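Local coordinates for protein flavoredoxin (Desulfovibrio vulgaris str. 'Miyazaki F', PDB 2D5M) that binds flavin mononucleotide and probably serves as an electron-transfer protein of the flavin reductase-like family, at residues Cys147-Asp150 and Asp151-Asp155; Ile163-Pro166 and Val167-Glu170; Leu178-Ala181 and Phe182-Gly185. All coordinates share one frame; numbering follows the deposited sequence.

Contact 1: residues Cys147-Asp150 and Asp151-Asp155; sequences CLRD and DGLPD. With ZN (zinc ion), chain C.
D151 OD1 is gripped by two donors, R149 NE and L153 N, each 3.0 Å away, the two approaching from opposite faces of the carboxylate plane. The bond from L153 N closes an Asx turn, which overlaps a type I beta turn running from R149 to G152, so one aspartate oxygen ties a side chain and the backbone of the same tight loop together. The second oxygen is held as well. R149 NH2 meets the syn lone pair of D151 OD2 at 2.7 Å, and the pair forms a salt bridge in which the guanidinium takes the carboxylate side-on, one nitrogen to each oxygen. The fit is not flat: the two planes are turned 45° apart, with OD1 close to the guanidinium plane and OD2 tilted from it. A bend at chi3 (-45°) folds the arginine back over the turn, where its NH2 also passes L153 CD1.

Alongside this salt bridge the backbone closes in steps. G152 N donates to R149 O from above the carbonyl plane, R149 N gives a nearly straight bond of 2.8 Å to L153 O, and D155 N gives another to C147 O. L148 and P154 face each other in a single bridge, with L148 CD2 lying 4.2 Å from P154 CG. D155 then stands at the N-cap of helix 156-159, where its OD2 makes weak bonds to N157 N and K158 N. Across the dimer, R149 packs on S168 and L153 on V167 of the second subunit. At the outer tip of the turn, D150 binds a zinc ion unevenly through both carboxylate oxygens, OD1 at 2.0 Å and OD2 at 2.5 Å from the metal, with three waters around it.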
loop_
_atom_site.group_PDB
_atom_site.type_symbol
_atom_site.label_atom_id
_atom_site.label_comp_id
_atom_site.label_asym_id
_atom_site.label_seq_id
_atom_site.Cartn_x
_atom_site.Cartn_y
_atom_site.Cartn_z
ATOM N N CYS A 147 -19.842 -9.310 -4.547
ATOM C CA CYS A 147 -18.993 -8.127 -4.567
ATOM C C CYS A 147 -18.519 -7.729 -5.964
ATOM O O CYS A 147 -17.776 -6.761 -6.073
ATOM C CB CYS A 147 -17.814 -8.354 -3.636
ATOM S SG CYS A 147 -18.192 -8.442 -1.907
ATOM N N LEU A 148 -18.978 -8.399 -7.016
ATOM C CA LEU A 148 -18.557 -8.107 -8.343
ATOM C C LEU A 148 -19.574 -7.234 -9.069
ATOM O O LEU A 148 -20.781 -7.329 -8.881
ATOM C CB LEU A 148 -18.353 -9.386 -9.137
ATOM C CG LEU A 148 -17.249 -10.331 -8.597
ATOM C CD1 LEU A 148 -17.238 -11.643 -9.372
ATOM C CD2 LEU A 148 -15.906 -9.596 -8.620
ATOM N N ARG A 149 -19.008 -6.394 -9.940
ATOM C CA ARG A 149 -19.835 -5.603 -10.873
ATOM C C ARG A 149 -20.210 -6.451 -12.079
ATOM O O ARG A 149 -19.670 -7.542 -12.319
ATOM C CB ARG A 149 -19.085 -4.339 -11.359
ATOM C CG ARG A 149 -18.404 -3.541 -10.301
ATOM C CD ARG A 149 -17.593 -2.380 -10.769
ATOM N NE ARG A 149 -16.713 -2.612 -11.907
ATOM C CZ ARG A 149 -15.894 -1.631 -12.281
ATOM N NH1 ARG A 149 -15.808 -0.486 -11.618
ATOM N NH2 ARG A 149 -15.126 -1.826 -13.322
ATOM N N ASP A 150 -21.104 -5.921 -12.892
ATOM C CA ASP A 150 -21.480 -6.690 -14.082
ATOM C C ASP A 150 -20.302 -6.970 -15.000
ATOM O O ASP A 150 -20.317 -7.985 -15.709
ATOM C CB ASP A 150 -22.561 -5.911 -14.819
ATOM C CG ASP A 150 -23.849 -5.776 -14.040
ATOM O OD1 ASP A 150 -23.960 -6.242 -12.914
ATOM O OD2 ASP A 150 -24.723 -5.015 -14.457
ATOM N N ASP A 151 -19.258 -6.148 -15.024
ATOM C CA ASP A 151 -18.136 -6.460 -15.903
ATOM C C ASP A 151 -17.160 -7.478 -15.316
ATOM O O ASP A 151 -16.124 -7.857 -15.933
ATOM C CB ASP A 151 -17.387 -5.159 -16.176
ATOM C CG ASP A 151 -16.651 -4.556 -15.003
ATOM O OD1 ASP A 151 -16.797 -4.948 -13.863
ATOM O OD2 ASP A 151 -15.899 -3.567 -15.220
ATOM N N GLY A 152 -17.465 -7.996 -14.128
ATOM C CA GLY A 152 -16.657 -9.023 -13.504
ATOM C C GLY A 152 -15.524 -8.569 -12.628
ATOM O O GLY A 152 -14.813 -9.370 -12.022
ATOM N N LEU A 153 -15.357 -7.262 -12.505
ATOM C CA LEU A 153 -14.388 -6.724 -11.580
ATOM C C LEU A 153 -15.025 -6.392 -10.240
ATOM O O LEU A 153 -16.210 -6.181 -10.149
ATOM C CB LEU A 153 -13.754 -5.475 -12.201
ATOM C CG LEU A 153 -12.938 -5.756 -13.466
ATOM C CD1 LEU A 153 -12.356 -4.433 -13.960
ATOM C CD2 LEU A 153 -11.824 -6.747 -13.298
ATOM N N PRO A 154 -14.247 -6.300 -9.170
ATOM C CA PRO A 154 -14.864 -6.008 -7.889
ATOM C C PRO A 154 -15.351 -4.582 -7.732
ATOM O O PRO A 154 -14.804 -3.656 -8.314
ATOM C CB PRO A 154 -13.731 -6.273 -6.861
ATOM C CG PRO A 154 -12.684 -7.018 -7.648
ATOM C CD PRO A 154 -12.797 -6.470 -9.050
ATOM N N ASP A 155 -16.365 -4.415 -6.895
ATOM C CA ASP A 155 -16.854 -3.164 -6.355
ATOM C C ASP A 155 -16.176 -2.965 -4.999
ATOM O O ASP A 155 -16.516 -3.674 -4.052
ATOM C CB ASP A 155 -18.366 -3.205 -6.201
ATOM C CG ASP A 155 -18.951 -1.926 -5.696
ATOM O OD1 ASP A 155 -20.136 -1.698 -6.070
ATOM O OD2 ASP A 155 -18.292 -1.164 -4.995
HETATM ZN ZN ZN C . -25.945 -6.041 -12.551
HETATM O O HOH W 1 -26.129 -8.162 -12.957
HETATM O O HOH W 2 -26.139 -6.464 -10.700
HETATM O O HOH W 3 -25.687 -3.861 -11.919
#

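Contact 2: residues Ile163-Pro166 and Val167-Glu170; sequences IFAP and VSRE. With FMN (flavin mononucleotide), chain E.
F164 leans on the returning chain with one side of its ring: CD1 comes to 3.5 Å from E170 O and CE1 to 3.9 Å from R169 CA, both obliquely. Its CG is anti to the backbone N (chi1 175°), which carries the ring there. A methyl carbon of flavin mononucleotide, C7M, sits 3.5 Å above the ring plane, over its centre, a CH-pi arrangement; P166 N lies over the centre of the opposite face. The flavin meets the phenyl methyl-first, its plane inclined by roughly 50° to the ring, so this is no stack of two aromatic systems.

A165 and E170 project to one face of the sheet, their CB atoms 4.4 Å apart. The glutamate then leads away, and its OE1 is hydrogen-bonded to Y172 OH. Between these two residues A165 N gives a nearly straight bond of 2.8 Å to E170 O, while A165 O accepts from E170 N on a lone pair and, weakly, from R169 N. S168 OG stands near the methyl of A165, 3.7 Å from its CB.

At the bend, S168 N makes a weak bond to P166 O around V167, whose positive phi and negative psi fit a classic gamma turn. V167 N and R169 NH2 hold a MES molecule, probably from the crystallisation liquor. With R169 and E170 both facing A165, the hairpin joining strands 162-165 and 170-180 closes in a G1 beta bulge, and its F164 lines the flavin pocket.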
loop_
_atom_site.group_PDB
_atom_site.type_symbol
_atom_site.label_atom_id
_atom_site.label_comp_id
_atom_site.label_asym_id
_atom_site.label_seq_id
_atom_site.Cartn_x
_atom_site.Cartn_y
_atom_site.Cartn_z
ATOM N N ILE A 163 -8.481 -0.130 5.826
ATOM C CA ILE A 163 -7.317 0.680 5.695
ATOM C C ILE A 163 -6.631 0.852 7.048
ATOM O O ILE A 163 -7.316 1.138 8.029
ATOM C CB ILE A 163 -7.615 2.126 5.136
ATOM C CG1 ILE A 163 -8.273 2.014 3.748
ATOM C CG2 ILE A 163 -6.479 3.051 5.091
ATOM C CD1 ILE A 163 -9.018 3.305 3.479
ATOM N N PHE A 164 -5.305 0.741 7.131
ATOM C CA PHE A 164 -4.561 0.997 8.331
ATOM C C PHE A 164 -3.897 2.374 8.291
ATOM O O PHE A 164 -3.283 2.739 7.289
ATOM C CB PHE A 164 -3.527 -0.091 8.583
ATOM C CG PHE A 164 -2.587 0.097 9.746
ATOM C CD1 PHE A 164 -3.113 0.223 11.051
ATOM C CD2 PHE A 164 -1.243 0.158 9.601
ATOM C CE1 PHE A 164 -2.287 0.345 12.128
ATOM C CE2 PHE A 164 -0.396 0.228 10.669
ATOM C CZ PHE A 164 -0.909 0.348 11.958
ATOM N N ALA A 165 -4.103 3.137 9.365
ATOM C CA ALA A 165 -3.436 4.421 9.594
ATOM C C ALA A 165 -2.287 4.173 10.571
ATOM O O ALA A 165 -2.554 3.993 11.783
ATOM C CB ALA A 165 -4.426 5.433 10.143
ATOM N N PRO A 166 -1.038 4.139 10.104
ATOM C CA PRO A 166 0.059 3.847 11.007
ATOM C C PRO A 166 0.350 4.984 11.979
ATOM O O PRO A 166 -0.024 6.140 11.733
ATOM C CB PRO A 166 1.229 3.643 10.026
ATOM C CG PRO A 166 0.911 4.521 8.868
ATOM C CD PRO A 166 -0.580 4.359 8.723
ATOM N N VAL A 167 1.001 4.645 13.077
ATOM C CA VAL A 167 1.489 5.563 14.133
ATOM C C VAL A 167 0.323 5.975 15.035
ATOM O O VAL A 167 0.366 5.745 16.227
ATOM C CB VAL A 167 2.280 6.773 13.627
ATOM C CG1 VAL A 167 2.847 7.558 14.793
ATOM C CG2 VAL A 167 3.395 6.334 12.684
ATOM N N SER A 168 -0.713 6.561 14.427
ATOM C CA SER A 168 -1.928 6.756 15.192
ATOM C C SER A 168 -2.626 5.409 15.469
ATOM O O SER A 168 -3.397 5.310 16.405
ATOM C CB SER A 168 -2.902 7.680 14.476
ATOM O OG SER A 168 -3.246 7.167 13.233
ATOM N N ARG A 169 -2.350 4.397 14.685
ATOM C CA ARG A 169 -2.771 3.031 14.952
ATOM C C ARG A 169 -4.293 2.919 15.004
ATOM O O ARG A 169 -4.897 2.558 15.981
ATOM C CB ARG A 169 -2.112 2.481 16.249
ATOM C CG ARG A 169 -0.608 2.291 16.058
ATOM C CD ARG A 169 0.150 2.019 17.342
ATOM N NE ARG A 169 1.544 1.774 17.111
ATOM C CZ ARG A 169 2.532 1.631 17.965
ATOM N NH1 ARG A 169 2.348 1.703 19.311
ATOM N NH2 ARG A 169 3.777 1.408 17.561
ATOM N N GLU A 170 -4.909 3.164 13.835
ATOM C CA GLU A 170 -6.334 3.154 13.632
ATOM C C GLU A 170 -6.680 2.472 12.332
ATOM O O GLU A 170 -5.898 2.395 11.408
ATOM C CB GLU A 170 -6.930 4.587 13.624
ATOM C CG GLU A 170 -6.719 5.263 14.988
ATOM C CD GLU A 170 -7.455 6.551 15.253
ATOM O OE1 GLU A 170 -7.676 7.290 14.279
ATOM O OE2 GLU A 170 -7.781 6.854 16.447
HETATM N N1 FMN E . 4.334 -7.741 11.233
HETATM C C2 FMN E . 5.205 -7.860 10.183
HETATM O O2 FMN E . 6.205 -8.587 10.268
HETATM N N3 FMN E . 4.965 -7.120 9.028
HETATM C C4 FMN E . 3.928 -6.232 8.852
HETATM O O4 FMN E . 3.799 -5.607 7.778
HETATM C C4A FMN E . 3.054 -6.068 9.962
HETATM N N5 FMN E . 2.045 -5.167 9.881
HETATM C C5A FMN E . 1.145 -5.181 10.917
HETATM C C6 FMN E . 0.057 -4.267 10.851
HETATM C C7 FMN E . -0.941 -4.214 11.812
HETATM C C7M FMN E . -2.065 -3.207 11.756
HETATM C C8 FMN E . -0.863 -5.166 12.896
HETATM C C8M FMN E . -1.989 -5.199 13.917
HETATM C C9 FMN E . 0.229 -6.009 13.011
HETATM C C9A FMN E . 1.225 -6.043 12.049
HETATM N N10 FMN E . 2.374 -6.860 12.130
HETATM C C10 FMN E . 3.257 -6.926 11.080
HETATM C "C1'" FMN E . 2.586 -7.719 13.328
HETATM C "C2'" FMN E . 2.217 -9.180 13.082
HETATM O "O2'" FMN E . 0.929 -9.325 12.470
HETATM C "C3'" FMN E . 2.196 -9.905 14.431
HETATM O "O3'" FMN E . 3.566 -9.964 14.894
HETATM C "C4'" FMN E . 1.588 -11.299 14.388
HETATM O "O4'" FMN E . 1.328 -11.663 15.772
HETATM C "C5'" FMN E . 2.463 -12.328 13.763
HETATM O "O5'" FMN E . 1.755 -13.608 13.820
HETATM P P FMN E . 2.526 -15.002 13.580
HETATM O O1P FMN E . 3.646 -15.111 14.624
HETATM O O2P FMN E . 3.095 -15.057 12.182
HETATM O O3P FMN E . 1.396 -15.986 13.822
#

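Contact 3: residues Leu178-Ala181 and Phe182-Gly185; sequences LAKA and FSAG. With FMN (flavin mononucleotide), chain B.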
loop_
_atom_site.group_PDB
_atom_site.type_symbol
_atom_site.label_atom_id
_atom_site.label_comp_id
_atom_site.label_asym_id
_atom_site.label_seq_id
_atom_site.Cartn_x
_atom_site.Cartn_y
_atom_site.Cartn_z
ATOM N N LEU A 178 -14.392 8.909 -6.263
ATOM C CA LEU A 178 -13.948 10.207 -6.660
ATOM C C LEU A 178 -13.880 10.424 -8.158
ATOM O O LEU A 178 -14.342 11.462 -8.659
ATOM C CB LEU A 178 -12.586 10.535 -6.062
ATOM C CG LEU A 178 -12.549 10.543 -4.519
ATOM C CD1 LEU A 178 -11.106 10.776 -4.131
ATOM C CD2 LEU A 178 -13.494 11.553 -3.924
ATOM N N ALA A 179 -13.226 9.540 -8.883
ATOM C CA ALA A 179 -12.900 9.797 -10.285
ATOM C C ALA A 179 -12.337 8.553 -10.934
ATOM O O ALA A 179 -11.956 7.625 -10.252
ATOM C CB ALA A 179 -11.888 10.957 -10.409
ATOM N N LYS A 180 -12.305 8.551 -12.265
ATOM C CA LYS A 180 -11.707 7.506 -13.069
ATOM C C LYS A 180 -10.216 7.768 -13.306
ATOM O O LYS A 180 -9.798 8.887 -13.639
ATOM C CB LYS A 180 -12.451 7.428 -14.394
ATOM C CG LYS A 180 -13.910 7.019 -14.321
ATOM C CD LYS A 180 -14.527 7.034 -15.690
ATOM C CE LYS A 180 -13.903 6.051 -16.665
ATOM N NZ LYS A 180 -14.513 6.111 -18.020
ATOM N N ALA A 181 -9.390 6.735 -13.111
ATOM C CA ALA A 181 -7.969 6.815 -13.357
ATOM C C ALA A 181 -7.669 6.703 -14.846
ATOM O O ALA A 181 -8.423 6.116 -15.605
ATOM C CB ALA A 181 -7.220 5.730 -12.558
ATOM N N PHE A 182 -6.535 7.283 -15.230
ATOM C CA PHE A 182 -6.140 7.351 -16.633
ATOM C C PHE A 182 -7.224 7.989 -17.461
ATOM O O PHE A 182 -7.566 7.577 -18.546
ATOM C CB PHE A 182 -5.714 5.993 -17.214
ATOM C CG PHE A 182 -4.690 5.272 -16.356
ATOM C CD1 PHE A 182 -5.080 4.343 -15.442
ATOM C CD2 PHE A 182 -3.321 5.531 -16.429
ATOM C CE1 PHE A 182 -4.162 3.726 -14.628
ATOM C CE2 PHE A 182 -2.386 4.912 -15.600
ATOM C CZ PHE A 182 -2.821 3.989 -14.689
ATOM N N SER A 183 -7.847 9.037 -16.887
ATOM C CA SER A 183 -9.038 9.647 -17.431
ATOM C C SER A 183 -9.289 11.028 -16.861
ATOM O O SER A 183 -9.337 12.031 -17.571
ATOM C CB SER A 183 -10.253 8.737 -17.197
ATOM O OG SER A 183 -11.441 9.344 -17.735
ATOM N N ALA A 184 -9.380 11.104 -15.535
ATOM C CA ALA A 184 -9.661 12.350 -14.849
ATOM C C ALA A 184 -8.653 13.431 -15.204
ATOM O O ALA A 184 -8.977 14.619 -15.328
ATOM C CB ALA A 184 -9.677 12.117 -13.337
ATOM N N GLY A 185 -7.395 13.077 -15.372
ATOM C CA GLY A 185 -6.341 14.017 -15.664
ATOM C C GLY A 185 -6.321 14.550 -17.065
ATOM O O GLY A 185 -5.793 15.627 -17.282
HETATM N N1 FMN B . 4.397 3.968 -13.031
HETATM C C2 FMN B . 5.380 3.287 -12.362
HETATM O O2 FMN B . 6.489 3.102 -12.882
HETATM N N3 FMN B . 5.096 2.772 -11.099
HETATM C C4 FMN B . 3.880 2.858 -10.460
HETATM O O4 FMN B . 3.719 2.358 -9.326
HETATM C C4A FMN B . 2.844 3.519 -11.176
HETATM N N5 FMN B . 1.605 3.590 -10.633
HETATM C C5A FMN B . 0.704 4.383 -11.298
HETATM C C6 FMN B . -0.599 4.502 -10.739
HETATM C C7 FMN B . -1.584 5.306 -11.291
HETATM C C7M FMN B . -2.979 5.387 -10.717
HETATM C C8 FMN B . -1.230 6.070 -12.465
HETATM C C8M FMN B . -2.254 7.033 -13.043
HETATM C C9 FMN B . 0.010 5.906 -13.060
HETATM C C9A FMN B . 0.981 5.091 -12.503
HETATM N N10 FMN B . 2.248 4.863 -13.082
HETATM C C10 FMN B . 3.200 4.136 -12.409
HETATM C "C1'" FMN B . 2.584 5.485 -14.393
HETATM C "C2'" FMN B . 3.462 6.726 -14.251
HETATM O "O2'" FMN B . 2.962 7.643 -13.271
HETATM C "C3'" FMN B . 3.507 7.441 -15.605
HETATM O "O3'" FMN B . 4.252 6.586 -16.503
HETATM C "C4'" FMN B . 4.120 8.832 -15.564
HETATM O "O4'" FMN B . 3.750 9.469 -16.817
HETATM C "C5'" FMN B . 5.602 8.844 -15.423
HETATM O "O5'" FMN B . 6.039 10.241 -15.424
HETATM P P FMN B . 7.583 10.633 -15.661
HETATM O O1P FMN B . 8.012 10.074 -17.025
HETATM O O2P FMN B . 8.446 10.069 -14.559
HETATM O O3P FMN B . 7.485 12.148 -15.650
#
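The ring of F182 has a methyl of flavin mononucleotide, C8M, over one face, while the carbonyl carbon of A181 lies obliquely to the phenyl. F182 CE2 comes to 3.3 Å from C8M, and CZ lies 3.4 Å from the ring carbon C8 that bears this methyl. The two planes are inclined by about 26°, so the phenyl overlaps the flavin only at its C8/C8M margin, through CE2 and CZ, at a moderate tilt. On the protein side, A181 CB touches F182 CD1 at 3.8 Å. The backbone of F182 takes a left-handed helical conformation; its CB points away from 178-181, and with CG anti to the carbonyl carbon (chi1 -50°) the CE2-CZ side of the ring reaches C8M.

Behind the aromatic residue the chain curls back on itself. A184 N donates to K180 O over 2.9 Å, tilted from the carbonyl plane, which closes a five-residue alpha turn after strand 170-180. The curl brings small groups together: A179 CB and A184 CB meet at 3.8 Å, and K180 CB lies alongside S183 CB at the same separation.

Several backbone amides of the turn are bound by the second subunit. D80 of that chain accepts from F182 N through OD1 and from S183 N and G185 N through OD2, while R77 NE of the same chain donates to A184 O. A179 pairs with a strand of that subunit, continuing the sheet across the interface. The flavin against F182 is hydrogen-bonded to T56, N29 and K92 of the second subunit, so this C-terminal turn reaches across to a cofactor site at the dimer interface.

How the contacts relate
The three contacts follow in series along the chain without touching: nearest atoms are about 13 Å apart for contacts 1 and 2, 11 Å for contacts 2 and 3, and 8 Å for contacts 1 and 3. Strand 170-180 runs directly from contact 2 to contact 3, yet the two serve different flavins, one held by this chain and one by the second subunit. If the dimer is symmetric, each flavin would meet 163-166 of its own chain at C7M and 182-185 of the partner at C8M. Contact 1, about 14 Å from a flavin at L153, instead joins contact 2 of the second subunit, including a weak, long ion pair of R149 with E170 of that subunit.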